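Local coordinates for hypothetical protein TTHB059 (Thermus thermophilus, PDB 2EHW) that is of unknown function but folds as an all-helical protein of the DUF3209 family, with a long C-terminal helix that extends well beyond the helical bundle, at residues I11-G14 with E15-K19; A45-T49 with L50-E54; E99-Y102 with Q103-A107. One frame throughout, in Å; residues are numbered along the deposited sequence.

Contact 1: I11-G14 with E15-K19; sequences IAIG and ELLEK
Gly14, Ile13 and Glu15 carry most of this local contact, in which helix 4-16 makes its last turn and stops. The carbonyl oxygen of Gly14 is the hub: Lys19 N donates to Gly14 O at 2.9 Å, nearly straight at the hydrogen (160°) but from above the carbonyl plane, and Leu17 N adds a weak, strongly bent bond to the same oxygen. Lys19 also lays the start of its side chain beside the glycine, its CG 3.7 Å from Gly14 CA, before a bend at chi2 carries the aliphatic arm onward.

Together with the bond from Glu18 N to Glu15 O at 2.9 Å, the Lys19-Gly14 bond makes a Schellman motif, a common way for a helix to end. Glu18, with positive phi (51°), is its C-prime residue and turns the chain out of the helix. The bonds upstream are still helical, Glu15 N reaching Ile11 O at 2.8 Å and Leu16 N reaching Ala12 O at 3.0 Å, whereas Leu17 N to Ile13 O is weak.

Ile13 and Leu17 run alongside each other in the same direction. The methyl branch CG2 of Ile13 stands anti to the backbone N, with CG1 at chi1 -60°, and meets Leu17 CD1 at 3.7 Å. Leu17 CG also rests near the carbonyl oxygen of Ile13, 3.2 Å away. The other branch of Ile13, together with Ala12, faces Leu53 of helix 50-70, while Ile11 packs on Glu27, Arg28 and Leu31 of helix 25-31. Glu15 keeps CB near the carbonyls of the turn before it, 3.6 Å from Ala12 O, and bends at chi2; its carboxylate oxygen OE1 forms a salt bridge with Arg28.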
loop_
_atom_site.group_PDB
_atom_site.type_symbol
_atom_site.label_atom_id
_atom_site.label_comp_id
_atom_site.label_asym_id
_atom_site.label_seq_id
_atom_site.Cartn_x
_atom_site.Cartn_y
_atom_site.Cartn_z
ATOM N N ILE A 11 -7.276 3.244 1.512
ATOM C CA ILE A 11 -8.382 2.302 1.597
ATOM C C ILE A 11 -7.901 0.923 2.036
ATOM O O ILE A 11 -8.448 0.341 2.968
ATOM C CB ILE A 11 -9.113 2.195 0.241
ATOM C CG1 ILE A 11 -9.868 3.499 -0.016
ATOM C CG2 ILE A 11 -10.071 1.015 0.242
ATOM C CD1 ILE A 11 -10.563 3.561 -1.360
ATOM N N ALA A 12 -6.865 0.409 1.383
ATOM C CA ALA A 12 -6.353 -0.919 1.720
ATOM C C ALA A 12 -5.884 -0.982 3.173
ATOM O O ALA A 12 -6.149 -1.950 3.883
ATOM C CB ALA A 12 -5.209 -1.299 0.778
ATOM N N ILE A 13 -5.172 0.046 3.613
ATOM C CA ILE A 13 -4.700 0.049 4.978
ATOM C C ILE A 13 -5.889 0.129 5.923
ATOM O O ILE A 13 -5.859 -0.435 7.018
ATOM C CB ILE A 13 -3.765 1.229 5.233
ATOM C CG1 ILE A 13 -2.556 1.128 4.301
ATOM C CG2 ILE A 13 -3.302 1.216 6.691
ATOM C CD1 ILE A 13 -1.753 -0.145 4.505
ATOM N N GLY A 14 -6.935 0.829 5.480
ATOM C CA GLY A 14 -8.140 0.975 6.276
ATOM C C GLY A 14 -8.836 -0.361 6.459
ATOM O O GLY A 14 -9.230 -0.719 7.569
ATOM N N GLU A 15 -8.984 -1.101 5.366
ATOM C CA GLU A 15 -9.624 -2.411 5.405
ATOM C C GLU A 15 -8.836 -3.311 6.360
ATOM O O GLU A 15 -9.411 -4.062 7.147
ATOM C CB GLU A 15 -9.628 -3.027 4.010
ATOM C CG GLU A 15 -10.726 -4.044 3.779
ATOM C CD GLU A 15 -12.094 -3.390 3.634
ATOM O OE1 GLU A 15 -12.272 -2.593 2.690
ATOM O OE2 GLU A 15 -12.987 -3.671 4.459
ATOM N N LEU A 16 -7.512 -3.223 6.286
ATOM C CA LEU A 16 -6.634 -4.011 7.144
ATOM C C LEU A 16 -6.822 -3.643 8.626
ATOM O O LEU A 16 -6.558 -4.458 9.521
ATOM C CB LEU A 16 -5.183 -3.766 6.741
ATOM C CG LEU A 16 -4.124 -4.553 7.501
ATOM C CD1 LEU A 16 -4.253 -6.039 7.158
ATOM C CD2 LEU A 16 -2.744 -4.039 7.110
ATOM N N LEU A 17 -7.268 -2.411 8.864
ATOM C CA LEU A 17 -7.512 -1.890 10.208
ATOM C C LEU A 17 -9.007 -1.890 10.504
ATOM O O LEU A 17 -9.456 -1.352 11.524
ATOM C CB LEU A 17 -6.974 -0.461 10.323
ATOM C CG LEU A 17 -5.457 -0.317 10.212
ATOM C CD1 LEU A 17 -5.081 1.132 9.946
ATOM C CD2 LEU A 17 -4.813 -0.813 11.495
ATOM N N GLU A 18 -9.775 -2.480 9.594
ATOM C CA GLU A 18 -11.219 -2.556 9.746
ATOM C C GLU A 18 -11.874 -1.216 10.057
ATOM O O GLU A 18 -12.649 -1.120 11.001
ATOM C CB GLU A 18 -11.589 -3.536 10.858
ATOM C CG GLU A 18 -11.764 -4.973 10.419
ATOM C CD GLU A 18 -12.247 -5.841 11.555
ATOM O OE1 GLU A 18 -13.192 -5.428 12.258
ATOM O OE2 GLU A 18 -11.689 -6.935 11.746
ATOM N N LYS A 19 -11.562 -0.180 9.290
ATOM C CA LYS A 19 -12.175 1.119 9.539
ATOM C C LYS A 19 -13.659 1.040 9.180
ATOM O O LYS A 19 -14.067 0.228 8.350
ATOM C CB LYS A 19 -11.492 2.211 8.705
ATOM C CG LYS A 19 -10.045 2.484 9.097
ATOM C CD LYS A 19 -9.943 2.979 10.534
ATOM C CE LYS A 19 -8.500 3.052 10.994
ATOM N NZ LYS A 19 -8.376 3.544 12.391
#

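Contact 2: A45-T49 with L50-E54; sequences AEAKT and LPALE
Thr49 is the N-cap of helix 50-70, and its side chain turns back over the first turn to meet Pro51 and Ala52. Its CB sits 3.7 Å from Pro51 CD. From there chi1 of 71° places OG1 between the backbone N and the carbonyl carbon, aimed at the helix start. At that tip OG1 accepts from Ala52 N at 3.1 Å, with a fairly straight N-H (158°), and also touches the Ala52 methyl and the Pro51 ring. The backbone of the same residue serves too: Thr49 O takes Leu53 N at 2.9 Å, a regular i to i-4 bond at the helix start.

Two residues earlier, in the connection from helix 39-46, Ala47 points its methyl at the same turn. Ala47 CB meets Leu53 CD1 at 3.4 Å, tighter than usual for two carbons, and Ala52 CB at 4.2 Å. Leu53 also reaches helix 4-16.

The chemistry is thus divided: the threonine hydroxyl oxygen takes the first-turn N-H of Ala52, which has no earlier helical carbonyl in regular register, and the threonine carbonyl begins the i to i-4 series, while the Ala47 methyl packs the connection against the helix start by apolar contact alone.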
loop_
_atom_site.group_PDB
_atom_site.type_symbol
_atom_site.label_atom_id
_atom_site.label_comp_id
_atom_site.label_asym_id
_atom_site.label_seq_id
_atom_site.Cartn_x
_atom_site.Cartn_y
_atom_site.Cartn_z
ATOM N N ALA A 45 -6.573 -0.848 -3.912
ATOM C CA ALA A 45 -7.583 -0.626 -2.882
ATOM C C ALA A 45 -8.121 -1.910 -2.254
ATOM O O ALA A 45 -8.505 -1.912 -1.088
ATOM C CB ALA A 45 -8.743 0.201 -3.449
ATOM N N GLU A 46 -8.133 -3.003 -3.007
ATOM C CA GLU A 46 -8.673 -4.254 -2.486
ATOM C C GLU A 46 -7.649 -5.312 -2.089
ATOM O O GLU A 46 -8.011 -6.416 -1.691
ATOM C CB GLU A 46 -9.676 -4.822 -3.497
ATOM C CG GLU A 46 -10.852 -3.869 -3.740
ATOM C CD GLU A 46 -11.669 -4.214 -4.969
ATOM O OE1 GLU A 46 -11.126 -4.870 -5.882
ATOM O OE2 GLU A 46 -12.851 -3.812 -5.037
ATOM N N ALA A 47 -6.369 -4.976 -2.175
ATOM C CA ALA A 47 -5.342 -5.932 -1.797
ATOM C C ALA A 47 -5.630 -6.358 -0.352
ATOM O O ALA A 47 -6.021 -5.528 0.479
ATOM C CB ALA A 47 -3.963 -5.293 -1.906
ATOM N N LYS A 48 -5.450 -7.643 -0.067
ATOM C CA LYS A 48 -5.707 -8.185 1.265
ATOM C C LYS A 48 -4.426 -8.610 1.984
ATOM O O LYS A 48 -4.435 -8.820 3.195
ATOM C CB LYS A 48 -6.645 -9.397 1.172
ATOM C CG LYS A 48 -7.935 -9.173 0.394
ATOM C CD LYS A 48 -8.951 -8.310 1.139
ATOM C CE LYS A 48 -8.510 -6.858 1.273
ATOM N NZ LYS A 48 -9.645 -5.958 1.661
ATOM N N THR A 49 -3.333 -8.747 1.240
ATOM C CA THR A 49 -2.058 -9.155 1.830
ATOM C C THR A 49 -1.025 -8.073 1.555
ATOM O O THR A 49 -1.147 -7.337 0.583
ATOM C CB THR A 49 -1.539 -10.457 1.203
ATOM O OG1 THR A 49 -1.108 -10.191 -0.142
ATOM C CG2 THR A 49 -2.632 -11.511 1.186
ATOM N N LEU A 50 -0.004 -7.987 2.399
ATOM C CA LEU A 50 1.026 -6.977 2.221
ATOM C C LEU A 50 1.716 -7.124 0.864
ATOM O O LEU A 50 1.842 -6.151 0.111
ATOM C CB LEU A 50 2.030 -7.055 3.371
ATOM C CG LEU A 50 1.380 -6.777 4.732
ATOM C CD1 LEU A 50 2.410 -6.897 5.840
ATOM C CD2 LEU A 50 0.753 -5.395 4.730
ATOM N N PRO A 51 2.144 -8.345 0.517
ATOM C CA PRO A 51 2.806 -8.511 -0.783
ATOM C C PRO A 51 1.958 -7.968 -1.929
ATOM O O PRO A 51 2.445 -7.208 -2.773
ATOM C CB PRO A 51 3.005 -10.022 -0.882
ATOM C CG PRO A 51 3.186 -10.430 0.558
ATOM C CD PRO A 51 2.111 -9.615 1.263
ATOM N N ALA A 52 0.690 -8.362 -1.961
ATOM C CA ALA A 52 -0.213 -7.900 -3.011
ATOM C C ALA A 52 -0.357 -6.390 -2.936
ATOM O O ALA A 52 -0.557 -5.718 -3.947
ATOM C CB ALA A 52 -1.589 -8.561 -2.866
ATOM N N LEU A 53 -0.265 -5.848 -1.729
ATOM C CA LEU A 53 -0.392 -4.409 -1.575
ATOM C C LEU A 53 0.807 -3.721 -2.235
ATOM O O LEU A 53 0.642 -2.815 -3.039
ATOM C CB LEU A 53 -0.485 -4.050 -0.094
ATOM C CG LEU A 53 -1.156 -2.718 0.233
ATOM C CD1 LEU A 53 -2.392 -2.520 -0.638
ATOM C CD2 LEU A 53 -1.523 -2.703 1.704
ATOM N N GLU A 54 2.010 -4.173 -1.902
ATOM C CA GLU A 54 3.217 -3.605 -2.483
ATOM C C GLU A 54 3.219 -3.778 -4.002
ATOM O O GLU A 54 3.564 -2.856 -4.730
ATOM C CB GLU A 54 4.468 -4.270 -1.896
ATOM C CG GLU A 54 4.450 -4.381 -0.391
ATOM C CD GLU A 54 5.832 -4.557 0.208
ATOM O OE1 GLU A 54 6.572 -5.478 -0.204
ATOM O OE2 GLU A 54 6.179 -3.765 1.110
#

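Contact 3: E99-Y102 with Q103-A107; sequences EALY and QDLDA
Glu99 and Gln103 meet through their polar ends, one turn apart on the long helix 75-115. Gln103 NE2 donates to Glu99 OE2, a very short hydrogen bond modelled at 2.5 Å, with an N-H angle of 157°. That is shorter than such a bond normally is, so its exact length is doubtful, and the closeness of the amide nitrogen to Glu99 CG shares the doubt. The two side chains meet at a slant, their carboxylate and amide planes turned 46° apart, so the flat groups are not stacked.

That meeting is set up by unlike torsions. Glu99 starts with CG opposite its own backbone nitrogen (chi1 179°) and then bends at chi2, bringing the carboxylate toward the following turn. Gln103 has CG opposite its carbonyl carbon and runs on extended, reaching back along the helix toward Glu99. Beneath the pair, Gln103 N binds Glu99 O at 2.9 Å, almost straight, so the same two residues are joined by both main chain and side chains.

The next shell is the helix backbone itself. Asp104 N reaches Ala100 O at 2.9 Å. Leu105 N is shared between a weak bond to Leu101 O and another to Tyr102 O at 3.1 Å, the latter approaching from well above the carbonyl plane. Beside these, Leu101 CD1 and Leu105 CG make a loose apolar contact at 4.2 Å.

All of this lies on largely exposed surface within a predicted coiled-coil region, its centre about 22 Å from the centre of the chain. Earlier on the same helix, Leu91, Lys92 and Arg95 pack against the start of helix 50-70; residues 99-107 belong to the part that projects past this bundle.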
loop_
_atom_site.group_PDB
_atom_site.type_symbol
_atom_site.label_atom_id
_atom_site.label_comp_id
_atom_site.label_asym_id
_atom_site.label_seq_id
_atom_site.Cartn_x
_atom_site.Cartn_y
_atom_site.Cartn_z
ATOM N N GLU A 99 7.125 -9.567 9.055
ATOM C CA GLU A 99 8.065 -10.637 8.730
ATOM C C GLU A 99 8.903 -10.990 9.961
ATOM O O GLU A 99 8.999 -12.160 10.343
ATOM C CB GLU A 99 8.958 -10.188 7.554
ATOM C CG GLU A 99 10.024 -11.188 7.092
ATOM C CD GLU A 99 9.469 -12.566 6.735
ATOM O OE1 GLU A 99 8.354 -12.660 6.190
ATOM O OE2 GLU A 99 10.166 -13.564 6.989
ATOM N N ALA A 100 9.490 -9.983 10.599
ATOM C CA ALA A 100 10.298 -10.228 11.786
ATOM C C ALA A 100 9.475 -10.960 12.843
ATOM O O ALA A 100 9.961 -11.887 13.490
ATOM C CB ALA A 100 10.816 -8.910 12.351
ATOM N N LEU A 101 8.228 -10.524 13.018
ATOM C CA LEU A 101 7.320 -11.121 13.988
ATOM C C LEU A 101 7.132 -12.580 13.629
ATOM O O LEU A 101 7.207 -13.462 14.484
ATOM C CB LEU A 101 5.965 -10.397 13.960
ATOM C CG LEU A 101 4.778 -10.934 14.781
ATOM C CD1 LEU A 101 5.233 -11.442 16.143
ATOM C CD2 LEU A 101 3.751 -9.828 14.947
ATOM N N TYR A 102 6.898 -12.816 12.345
ATOM C CA TYR A 102 6.701 -14.155 11.807
ATOM C C TYR A 102 7.861 -15.073 12.196
ATOM O O TYR A 102 7.663 -16.115 12.820
ATOM C CB TYR A 102 6.586 -14.069 10.283
ATOM C CG TYR A 102 6.390 -15.389 9.591
ATOM C CD1 TYR A 102 5.148 -16.019 9.587
ATOM C CD2 TYR A 102 7.456 -16.026 8.961
ATOM C CE1 TYR A 102 4.973 -17.252 8.974
ATOM C CE2 TYR A 102 7.293 -17.260 8.352
ATOM C CZ TYR A 102 6.053 -17.866 8.364
ATOM O OH TYR A 102 5.901 -19.096 7.787
ATOM N N GLN A 103 9.076 -14.673 11.838
ATOM C CA GLN A 103 10.254 -15.475 12.144
ATOM C C GLN A 103 10.440 -15.691 13.641
ATOM O O GLN A 103 10.690 -16.806 14.079
ATOM C CB GLN A 103 11.501 -14.811 11.563
ATOM C CG GLN A 103 11.531 -14.770 10.048
ATOM C CD GLN A 103 12.460 -13.692 9.526
ATOM O OE1 GLN A 103 13.551 -13.491 10.062
ATOM N NE2 GLN A 103 12.040 -12.997 8.472
ATOM N N ASP A 104 10.311 -14.622 14.423
ATOM C CA ASP A 104 10.489 -14.719 15.866
ATOM C C ASP A 104 9.481 -15.654 16.532
ATOM O O ASP A 104 9.733 -16.170 17.621
ATOM C CB ASP A 104 10.435 -13.330 16.510
ATOM C CG ASP A 104 11.710 -12.519 16.264
ATOM O OD1 ASP A 104 12.797 -13.126 16.237
ATOM O OD2 ASP A 104 11.640 -11.276 16.122
ATOM N N LEU A 105 8.346 -15.882 15.883
ATOM C CA LEU A 105 7.350 -16.784 16.448
ATOM C C LEU A 105 7.967 -18.177 16.492
ATOM O O LEU A 105 7.806 -18.919 17.467
ATOM C CB LEU A 105 6.072 -16.797 15.590
ATOM C CG LEU A 105 5.084 -15.642 15.814
ATOM C CD1 LEU A 105 4.070 -15.592 14.695
ATOM C CD2 LEU A 105 4.385 -15.818 17.151
ATOM N N ASP A 106 8.702 -18.500 15.432
ATOM C CA ASP A 106 9.358 -19.787 15.282
ATOM C C ASP A 106 10.459 -20.070 16.298
ATOM O O ASP A 106 10.462 -21.117 16.930
ATOM C CB ASP A 106 9.913 -19.908 13.858
ATOM C CG ASP A 106 10.583 -21.235 13.610
ATOM O OD1 ASP A 106 11.833 -21.289 13.646
ATOM O OD2 ASP A 106 9.853 -22.225 13.392
ATOM N N ALA A 107 11.394 -19.142 16.456
ATOM C CA ALA A 107 12.487 -19.321 17.406
ATOM C C ALA A 107 11.945 -19.482 18.829
ATOM O O ALA A 107 12.340 -20.387 19.566
ATOM C CB ALA A 107 13.435 -18.122 17.341
#

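Contacts 1 and 2 are partly buried and touch each other, their centres about 11 Å apart: Leu53 of contact 2 fits against contact 1, and the Lys48 amine lies beside the Glu15 side chain. Each marks a helix terminus, contact 1 closing helix 4-16 and contact 2 opening helix 50-70, so backbone polar groups are dealt with at ends while apolar side chains join the helices. Contact 3 is a surface contact within the uninterrupted helix 75-115, its centre about 21 Å from the centre of contact 2 and 24 Å from that of contact 1; there a polar side-chain pair supplements regular helical bonding.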